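Long-range contact in uncharacterized protein MT2708 (Mycobacterium tuberculosis, PDB 2FGG), which is of unknown function but belongs to the Rv2632c-like family, together with Rv1738 of the same organism: residues A[22-27]-A[58-63]. Sequence-based numbering, arbitrary orientation.
Sequences ERTRAK and ELAIAR
Ala60, packed against Ala26, sits in a helical turn closed by Ala62 N to Glu58 O at 3.0 Å. That bond is internal to the helix; no hydrogen bond or salt bridge crosses to the strand. The pairing illustrates how small side chains let a helix settle closely on a sheet: the axes of 24-27 and 58-63 approach to 6.9 Å and make an angle of 38°. Ala26 CB stands over the face of the peptide group joining Ala60 to Ile61, 3.6 Å from Ala60 O, and touches Ala60 CB at 3.7 Å. In return, the Ala60 methyl rests on the strand backbone, with Ala26 N 3.8 Å from Ala60 CB and Thr24 O as near. Thr24 brings OG1 up beside this methyl in a van der Waals contact. Ile61 flanks the alanine pair. Although its CB leaves the helix away from the strand, CG1 lies anti to the carbonyl carbon and beside the backbone N (chi1 -63°), which carries it back to within 4.2 Å of Ala26 CB.

Strand 24-32 is central in a three-stranded antiparallel meander, and helix 54-83 lies across one face. Ile17 of strand 14-19 extends the apolar patch, touching both Thr24 and Ile61. Arg25 points away from the helix and pairs with Glu18, while Arg63 NH1 reaches Leu42 O. The guanidinium groups thus find their partners outside the interface, that of Arg25 on the far face of the sheet and that of Arg63 at the helix flank, and the buried centre joins helix to sheet through methyl-to-backbone and methyl-to-methyl packing, relying on close fit instead of directional bonds.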
ATOM      1  N   GLU A  22      -0.075 -12.512  16.689  1.00 79.15           N
ATOM      2  CA  GLU A  22       1.182 -13.172  16.235  1.00 78.76           C
ATOM      3  C   GLU A  22       2.199 -12.502  15.258  1.00 78.08           C
ATOM      4  O   GLU A  22       3.385 -12.819  15.388  1.00 78.35           O
ATOM      5  CB  GLU A  22       0.939 -14.651  15.835  1.00 79.00           C
ATOM      6  CG  GLU A  22       0.499 -14.905  14.378  1.00 79.70           C
ATOM      7  CD  GLU A  22      -0.982 -15.260  14.232  1.00 80.55           C
ATOM      8  OE1 GLU A  22      -1.526 -15.078  13.121  1.00 80.63           O
ATOM      9  OE2 GLU A  22      -1.597 -15.732  15.218  1.00 81.15           O
ATOM     10  N   ARG A  23       1.854 -11.638  14.289  1.00 76.92           N
ATOM     11  CA  ARG A  23       0.556 -11.214  13.721  1.00 75.82           C
ATOM     12  C   ARG A  23       0.728  -9.730  13.446  1.00 74.44           C
ATOM     13  O   ARG A  23      -0.034  -8.905  13.936  1.00 74.34           O
ATOM     14  CB  ARG A  23      -0.673 -11.433  14.606  1.00 76.18           C
ATOM     15  CG  ARG A  23      -1.944 -11.918  13.882  1.00 77.89           C
ATOM     16  CD  ARG A  23      -1.865 -11.819  12.347  1.00 80.65           C
ATOM     17  NE  ARG A  23      -2.550 -12.951  11.712  1.00 83.00           N
ATOM     18  CZ  ARG A  23      -2.345 -13.368  10.463  1.00 83.97           C
ATOM     19  NH1 ARG A  23      -1.467 -12.756   9.677  1.00 84.61           N
ATOM     20  NH2 ARG A  23      -3.023 -14.411   9.994  1.00 84.41           N
ATOM     21  N   THR A  24       1.753  -9.400  12.671  1.00 72.84           N
ATOM     22  CA  THR A  24       2.090  -8.011  12.381  1.00 71.27           C
ATOM     23  C   THR A  24       1.378  -7.473  11.128  1.00 70.28           C
ATOM     24  O   THR A  24       1.316  -8.139  10.096  1.00 70.10           O
ATOM     25  CB  THR A  24       3.637  -7.776  12.380  1.00 71.22           C
ATOM     26  OG1 THR A  24       4.005  -6.860  11.344  1.00 71.06           O
ATOM     27  CG2 THR A  24       4.401  -9.081  12.202  1.00 71.04           C
ATOM     28  N   ARG A  25       0.828  -6.268  11.248  1.00 69.17           N
ATOM     29  CA  ARG A  25       0.040  -5.650  10.183  1.00 68.29           C
ATOM     30  C   ARG A  25       0.582  -4.282   9.801  1.00 67.28           C
ATOM     31  O   ARG A  25       0.907  -3.472  10.657  1.00 66.92           O
ATOM     32  CB  ARG A  25      -1.422  -5.501  10.610  1.00 68.65           C
ATOM     33  CG  ARG A  25      -2.329  -4.891   9.547  1.00 69.87           C
ATOM     34  CD  ARG A  25      -3.196  -3.784  10.133  1.00 72.39           C
ATOM     35  NE  ARG A  25      -4.334  -4.311  10.877  1.00 73.96           N
ATOM     36  CZ  ARG A  25      -4.989  -3.649  11.829  1.00 75.24           C
ATOM     37  NH1 ARG A  25      -4.620  -2.421  12.175  1.00 75.64           N
ATOM     38  NH2 ARG A  25      -6.009  -4.227  12.447  1.00 75.41           N
ATOM     39  N   ALA A  26       0.664  -4.033   8.503  1.00 66.39           N
ATOM     40  CA  ALA A  26       1.056  -2.728   8.007  1.00 65.76           C
ATOM     41  C   ALA A  26      -0.066  -2.071   7.218  1.00 65.44           C
ATOM     42  O   ALA A  26      -0.815  -2.730   6.496  1.00 65.31           O
ATOM     43  CB  ALA A  26       2.316  -2.816   7.173  1.00 65.32           C
ATOM     44  N   LYS A  27      -0.178  -0.761   7.398  1.00 65.17           N
ATOM     45  CA  LYS A  27      -1.074   0.072   6.629  1.00 64.96           C
ATOM     46  C   LYS A  27      -0.236   1.134   5.926  1.00 65.08           C
ATOM     47  O   LYS A  27       0.575   1.801   6.570  1.00 65.16           O
ATOM     48  CB  LYS A  27      -2.116   0.705   7.543  1.00 64.71           C
ATOM     49  CG  LYS A  27      -3.172  -0.283   8.020  1.00 64.69           C
ATOM     50  CD  LYS A  27      -4.092   0.319   9.062  1.00 63.47           C
ATOM     51  CE  LYS A  27      -5.260  -0.597   9.313  1.00 63.36           C
ATOM     52  NZ  LYS A  27      -6.376   0.143   9.947  1.00 64.13           N
ATOM     53  N   GLU A  58       8.825  -6.134   7.430  1.00 53.28           N
ATOM     54  CA  GLU A  58       9.074  -5.945   5.999  1.00 52.92           C
ATOM     55  C   GLU A  58       8.133  -6.754   5.094  1.00 52.81           C
ATOM     56  O   GLU A  58       7.806  -6.318   3.992  1.00 53.43           O
ATOM     57  CB  GLU A  58      10.547  -6.207   5.654  1.00 52.82           C
ATOM     58  CG  GLU A  58      11.007  -7.645   5.818  1.00 51.69           C
ATOM     59  CD  GLU A  58      12.508  -7.789   5.886  1.00 50.82           C
ATOM     60  OE1 GLU A  58      13.220  -6.771   5.957  1.00 52.56           O
ATOM     61  OE2 GLU A  58      12.988  -8.932   5.889  1.00 49.91           O
ATOM     62  N   LEU A  59       7.698  -7.925   5.551  1.00 52.29           N
ATOM     63  CA  LEU A  59       6.707  -8.704   4.812  1.00 51.77           C
ATOM     64  C   LEU A  59       5.335  -8.036   4.842  1.00 52.12           C
ATOM     65  O   LEU A  59       4.617  -8.040   3.844  1.00 52.34           O
ATOM     66  CB  LEU A  59       6.614 -10.132   5.353  1.00 51.54           C
ATOM     67  CG  LEU A  59       5.641 -11.117   4.693  1.00 50.91           C
ATOM     68  CD1 LEU A  59       5.753 -11.104   3.178  1.00 49.81           C
ATOM     69  CD2 LEU A  59       5.859 -12.526   5.229  1.00 50.87           C
ATOM     70  N   ALA A  60       4.970  -7.477   5.989  1.00 52.44           N
ATOM     71  CA  ALA A  60       3.721  -6.750   6.112  1.00 52.81           C
ATOM     72  C   ALA A  60       3.746  -5.517   5.226  1.00 53.25           C
ATOM     73  O   ALA A  60       2.777  -5.241   4.535  1.00 54.17           O
ATOM     74  CB  ALA A  60       3.465  -6.365   7.539  1.00 52.53           C
ATOM     75  N   ILE A  61       4.848  -4.776   5.246  1.00 53.59           N
ATOM     76  CA  ILE A  61       4.974  -3.581   4.422  1.00 54.13           C
ATOM     77  C   ILE A  61       4.881  -3.950   2.946  1.00 54.50           C
ATOM     78  O   ILE A  61       4.178  -3.297   2.184  1.00 55.44           O
ATOM     79  CB  ILE A  61       6.294  -2.826   4.685  1.00 54.26           C
ATOM     80  CG1 ILE A  61       6.352  -2.319   6.126  1.00 54.67           C
ATOM     81  CG2 ILE A  61       6.426  -1.645   3.752  1.00 54.84           C
ATOM     82  CD1 ILE A  61       7.713  -1.775   6.513  1.00 56.00           C
ATOM     83  N   ALA A  62       5.579  -5.005   2.545  1.00 54.50           N
ATOM     84  CA  ALA A  62       5.535  -5.470   1.170  1.00 54.42           C
ATOM     85  C   ALA A  62       4.100  -5.769   0.729  1.00 54.53           C
ATOM     86  O   ALA A  62       3.684  -5.371  -0.348  1.00 55.26           O
ATOM     87  CB  ALA A  62       6.438  -6.686   0.991  1.00 53.89           C
ATOM     88  N   ARG A  63       3.341  -6.464   1.563  1.00 54.58           N
ATOM     89  CA  ARG A  63       1.945  -6.789   1.243  1.00 54.37           C
ATOM     90  C   ARG A  63       1.043  -5.549   1.240  1.00 55.17           C
ATOM     91  O   ARG A  63       0.135  -5.441   0.416  1.00 55.68           O
ATOM     92  CB  ARG A  63       1.418  -7.854   2.192  1.00 53.47           C
ATOM     93  CG  ARG A  63       2.224  -9.122   2.123  1.00 51.83           C
ATOM     94  CD  ARG A  63       1.745 -10.176   3.071  1.00 49.30           C
ATOM     95  NE  ARG A  63       2.153 -11.485   2.577  1.00 48.81           N
ATOM     96  CZ  ARG A  63       2.384 -12.543   3.339  1.00 47.97           C
ATOM     97  NH1 ARG A  63       2.255 -12.458   4.651  1.00 47.31           N
ATOM     98  NH2 ARG A  63       2.759 -13.686   2.783  1.00 48.21           N
TER